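Local coordinates for ADP-ribose pyrophosphatase (Streptococcus suis, PDB 3O8S), which probably hydrolyses ADP-ribose or a related nucleoside diphosphate derivative, as a member of the Nudix family of pyrophosphatases, at residues I83-E88 and W93-G98; D174-L179 and N184-L189. All blocks are in the same frame, centred on the assembly; numbering follows the deposited sequence.

Interaction 1: I83-E88 and W93-G98; sequences ILLVQE and WSLPGG. With EDO (1,2-ethanediol), chain F.
Val86 and Ser94 pair near the turn of a beta hairpin of the Nudix fold, joining strand 82-87 to strand 93-99, whose end leads by sequence into the Nudix box. Theirs is the hydrogen-bonded pair of this antiparallel register: Val86 N donates to Ser94 O over 2.7 Å, and Ser94 N returns a bond of 2.9 Å to Val86 O. Next along, Gln87 and Trp93 form a non-hydrogen-bonded pair. Gln87 CB sits over the face of the indole, 3.5 Å from the centroid of its six-membered ring in a CH-pi contact. With CG anti to the backbone N (chi1 -166°) and the chain extended, the glutamine runs on across the ring, and its amide plane lies 29° from the indole. Its NE2 and Trp93 NE1 are both donors and do not bond; NE2 makes a weak hydrogen bond to Gly91 O. Leu85 O meets the ring edge, and Phe171 packs edge-to-face with the indole. Beyond Ser94 the chain leaves the pairing, and apolar contacts take over: Leu95 CD2 touches Ile83 CD1 at 3.6 Å, and Pro96 CG lies 3.6 Å from Leu84 CD2. On the Val86 side of the sheet, a 1,2-ethanediol, probably from the crystallisation liquor, hydrogen-bonds to Arg74 NH1 and Lys183 NZ, and its O2 shares a 2.6 Å hydrogen bond with Ser94 OG.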
# COMPACT_ATOMS: atom_id res chain seq x y z
N ILE A 83 -9.68 17.23 10.64
CA ILE A 83 -9.46 15.78 10.62
C ILE A 83 -10.06 15.07 11.85
O ILE A 83 -10.00 15.61 12.96
CB ILE A 83 -7.94 15.45 10.45
CG1 ILE A 83 -7.74 14.00 9.94
CG2 ILE A 83 -7.11 15.79 11.77
CD1 ILE A 83 -6.40 13.74 9.24
N LEU A 84 -10.60 13.84 11.67
CA LEU A 84 -11.10 13.09 12.83
C LEU A 84 -9.95 12.39 13.59
O LEU A 84 -9.18 11.60 13.01
CB LEU A 84 -12.21 12.07 12.48
CG LEU A 84 -12.67 11.30 13.73
CD1 LEU A 84 -13.93 11.86 14.37
CD2 LEU A 84 -12.66 9.82 13.52
N LEU A 85 -9.88 12.64 14.90
CA LEU A 85 -8.88 12.01 15.79
C LEU A 85 -9.59 11.35 16.95
O LEU A 85 -10.65 11.83 17.38
CB LEU A 85 -7.83 13.02 16.30
CG LEU A 85 -6.98 13.72 15.23
CD1 LEU A 85 -6.28 14.92 15.79
CD2 LEU A 85 -6.01 12.78 14.53
N VAL A 86 -9.04 10.23 17.42
CA VAL A 86 -9.56 9.48 18.56
C VAL A 86 -8.54 9.53 19.68
O VAL A 86 -7.32 9.50 19.43
CB VAL A 86 -10.00 8.03 18.21
CG1 VAL A 86 -11.28 8.03 17.38
CG2 VAL A 86 -8.89 7.23 17.52
N GLN A 87 -9.02 9.66 20.92
CA GLN A 87 -8.17 9.76 22.10
C GLN A 87 -8.10 8.43 22.83
O GLN A 87 -9.14 7.79 23.04
CB GLN A 87 -8.69 10.85 23.04
CG GLN A 87 -7.70 11.26 24.12
CD GLN A 87 -8.31 12.21 25.12
OE1 GLN A 87 -9.49 12.13 25.44
NE2 GLN A 87 -7.51 13.13 25.62
N GLU A 88 -6.88 8.06 23.27
CA GLU A 88 -6.62 6.83 24.01
C GLU A 88 -6.44 7.12 25.50
O GLU A 88 -6.33 8.29 25.88
CB GLU A 88 -5.39 6.13 23.43
CG GLU A 88 -5.69 5.39 22.14
CD GLU A 88 -4.47 4.81 21.48
OE1 GLU A 88 -3.67 5.59 20.92
OE2 GLU A 88 -4.31 3.57 21.50
N TRP A 93 -3.80 11.62 20.98
CA TRP A 93 -4.75 11.55 19.87
C TRP A 93 -4.14 10.96 18.62
O TRP A 93 -2.96 11.18 18.30
CB TRP A 93 -5.31 12.94 19.58
CG TRP A 93 -6.09 13.51 20.74
CD1 TRP A 93 -5.57 14.03 21.90
CD2 TRP A 93 -7.51 13.59 20.87
NE1 TRP A 93 -6.59 14.46 22.71
CE2 TRP A 93 -7.79 14.22 22.10
CE3 TRP A 93 -8.59 13.23 20.03
CZ2 TRP A 93 -9.10 14.45 22.55
CZ3 TRP A 93 -9.88 13.47 20.46
CH2 TRP A 93 -10.13 14.07 21.71
N SER A 94 -4.95 10.17 17.93
CA SER A 94 -4.48 9.53 16.72
C SER A 94 -5.63 9.28 15.74
O SER A 94 -6.80 9.35 16.10
CB SER A 94 -3.75 8.23 17.05
OG SER A 94 -4.58 7.27 17.68
N LEU A 95 -5.28 9.03 14.50
CA LEU A 95 -6.23 8.63 13.49
C LEU A 95 -6.77 7.26 13.86
O LEU A 95 -5.97 6.42 14.33
CB LEU A 95 -5.56 8.54 12.10
CG LEU A 95 -4.98 9.80 11.48
CD1 LEU A 95 -4.24 9.45 10.19
CD2 LEU A 95 -6.07 10.80 11.22
N PRO A 96 -8.06 6.96 13.61
CA PRO A 96 -8.54 5.59 13.87
C PRO A 96 -7.71 4.61 13.05
O PRO A 96 -7.26 4.93 11.94
CB PRO A 96 -10.01 5.63 13.42
CG PRO A 96 -10.38 7.07 13.52
CD PRO A 96 -9.14 7.81 13.09
N GLY A 97 -7.43 3.46 13.63
CA GLY A 97 -6.63 2.46 12.94
C GLY A 97 -6.03 1.42 13.84
O GLY A 97 -6.57 1.11 14.90
N GLY A 98 -4.93 0.87 13.39
CA GLY A 98 -4.24 -0.18 14.11
C GLY A 98 -3.75 -1.26 13.17
O GLY A 98 -3.85 -1.12 11.94
C1 EDO F . -6.70 3.75 18.83
O1 EDO F . -6.41 2.35 18.90
C2 EDO F . -6.21 4.30 17.50
O2 EDO F . -4.84 4.71 17.62

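Interaction 2: D174-L179 and N184-L189; sequences DDLPPL and NTAEQL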
# COMPACT_ATOMS: atom_id res chain seq x y z
N ASP A 174 -4.29 23.53 12.21
CA ASP A 174 -3.62 24.69 12.80
C ASP A 174 -3.75 24.66 14.33
O ASP A 174 -3.06 25.41 15.01
CB ASP A 174 -4.19 26.01 12.24
CG ASP A 174 -4.21 26.09 10.71
OD1 ASP A 174 -3.16 25.80 10.08
OD2 ASP A 174 -5.27 26.44 10.15
N ASP A 175 -4.63 23.79 14.87
CA ASP A 175 -4.85 23.67 16.31
C ASP A 175 -5.10 22.19 16.69
O ASP A 175 -6.19 21.80 17.11
CB ASP A 175 -6.00 24.60 16.76
CG ASP A 175 -6.25 24.65 18.25
OD1 ASP A 175 -5.27 24.58 19.02
OD2 ASP A 175 -7.43 24.75 18.64
N LEU A 176 -4.07 21.36 16.50
CA LEU A 176 -4.13 19.93 16.78
C LEU A 176 -4.00 19.63 18.29
O LEU A 176 -3.31 20.36 19.02
CB LEU A 176 -3.03 19.20 15.99
CG LEU A 176 -3.23 19.09 14.47
CD1 LEU A 176 -1.92 18.72 13.77
CD2 LEU A 176 -4.34 18.11 14.12
N PRO A 177 -4.63 18.53 18.77
CA PRO A 177 -4.48 18.15 20.19
C PRO A 177 -3.16 17.36 20.37
O PRO A 177 -2.49 17.13 19.35
CB PRO A 177 -5.73 17.31 20.45
CG PRO A 177 -6.02 16.66 19.13
CD PRO A 177 -5.47 17.55 18.05
N PRO A 178 -2.72 16.94 21.59
CA PRO A 178 -1.44 16.19 21.67
C PRO A 178 -1.53 14.86 20.92
O PRO A 178 -2.50 14.12 21.08
CB PRO A 178 -1.20 16.00 23.18
CG PRO A 178 -2.47 16.33 23.85
CD PRO A 178 -3.34 17.13 22.92
N LEU A 179 -0.56 14.60 20.04
CA LEU A 179 -0.59 13.44 19.16
C LEU A 179 0.29 12.29 19.60
O LEU A 179 1.36 12.50 20.16
CB LEU A 179 -0.14 13.84 17.74
CG LEU A 179 -1.04 14.75 16.89
CD1 LEU A 179 -0.28 15.19 15.64
CD2 LEU A 179 -2.33 14.03 16.45
N ASN A 184 0.99 8.77 14.21
CA ASN A 184 0.82 9.78 13.16
C ASN A 184 1.48 11.10 13.54
O ASN A 184 1.20 11.64 14.60
CB ASN A 184 -0.69 10.00 12.84
CG ASN A 184 -1.60 9.92 14.05
OD1 ASN A 184 -2.44 9.04 14.15
ND2 ASN A 184 -1.42 10.80 15.03
N THR A 185 2.33 11.63 12.65
CA THR A 185 2.97 12.94 12.82
C THR A 185 2.03 14.02 12.25
O THR A 185 1.10 13.69 11.49
CB THR A 185 4.33 12.98 12.09
OG1 THR A 185 4.09 12.73 10.70
CG2 THR A 185 5.35 11.97 12.64
N ALA A 186 2.29 15.31 12.58
CA ALA A 186 1.52 16.45 12.05
C ALA A 186 1.67 16.51 10.51
O ALA A 186 0.70 16.77 9.79
CB ALA A 186 2.00 17.74 12.70
N GLU A 187 2.87 16.15 10.02
CA GLU A 187 3.26 16.08 8.62
C GLU A 187 2.39 15.08 7.87
O GLU A 187 1.86 15.40 6.79
CB GLU A 187 4.76 15.71 8.49
CG GLU A 187 5.75 16.76 9.01
CD GLU A 187 5.94 16.94 10.51
OE1 GLU A 187 5.95 15.93 11.25
OE2 GLU A 187 6.15 18.10 10.93
N GLN A 188 2.18 13.87 8.46
CA GLN A 188 1.32 12.83 7.86
C GLN A 188 -0.14 13.28 7.82
O GLN A 188 -0.81 13.01 6.83
CB GLN A 188 1.46 11.48 8.58
CG GLN A 188 2.83 10.83 8.32
CD GLN A 188 3.21 9.71 9.27
OE1 GLN A 188 2.65 9.55 10.35
NE2 GLN A 188 4.17 8.90 8.87
N LEU A 189 -0.62 14.00 8.85
CA LEU A 189 -2.00 14.54 8.86
C LEU A 189 -2.17 15.58 7.77
O LEU A 189 -3.18 15.57 7.07
CB LEU A 189 -2.37 15.14 10.23
CG LEU A 189 -2.31 14.22 11.43
CD1 LEU A 189 -2.96 14.86 12.65
CD2 LEU A 189 -2.91 12.85 11.13
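Leu179, Leu189 and Leu176 bring the loop 174-179 against the start of helix 186-197 through a cluster of methyl groups. Leu179 contributes most. Its CD2 meets Leu189 CD1 tip to tip at 3.9 Å and also lies 3.6 Å from Asn184 ND2, so one methyl touches both the helix and the residue leading into it. The other branch, CD1, rests near the backbone where the helix begins, 4.0 Å from Ala186 N. Leu189, on the first turn, sends CD1 to both loop leucines: besides Leu179, it reaches Leu176 CD2 at 3.8 Å. In Leu176, CG stands anti to the carbonyl carbon (chi1 -71°), and the two methyls meet different partners: CD2 packs on Leu189 CD1, CD1 on Ala186 CB at 4.2 Å. Leu85 of strand 82-87 touches both Leu176 and Leu179, and Ile83 touches Leu189. The helix start carries its own polar closure, a capping box. Gln188 N donates to Thr185 OG1 over 3.2 Å, and Thr185 N donates to Gln188 OE1 over 3.1 Å, from 41° out of the amide plane. No hydrogen bond crosses between loop and helix, so their fit rests on van der Waals packing, mostly of methyl groups, while polar bonds at the helix start run within the capping box, from Asn184 OD1 to Leu95 N and from Gln188 NE2 to Asn137 OD1.

The two contacts follow one another along the chain, with centres about 10 Å apart, and meet directly at strand 93-99. Pro178 O and Asn184 OD1, one from each segment of interaction 2, take probable hydrogen bonds from that strand: Trp93 N lies 2.8 Å from Pro178 O, and Leu95 N lies 2.9 Å from Asn184 OD1. Leu179 CD2 packs 3.5 Å from Trp93 O between them. Thus the loop and helix start dock on residues of the hairpin. On its other flank, the hairpin faces helix 106-118 of the Nudix box, where Glu117 OE1 accepts from Gly97 N, so interaction 1 adjoins the helix that, as in other Nudix enzymes, probably carries catalytic residues.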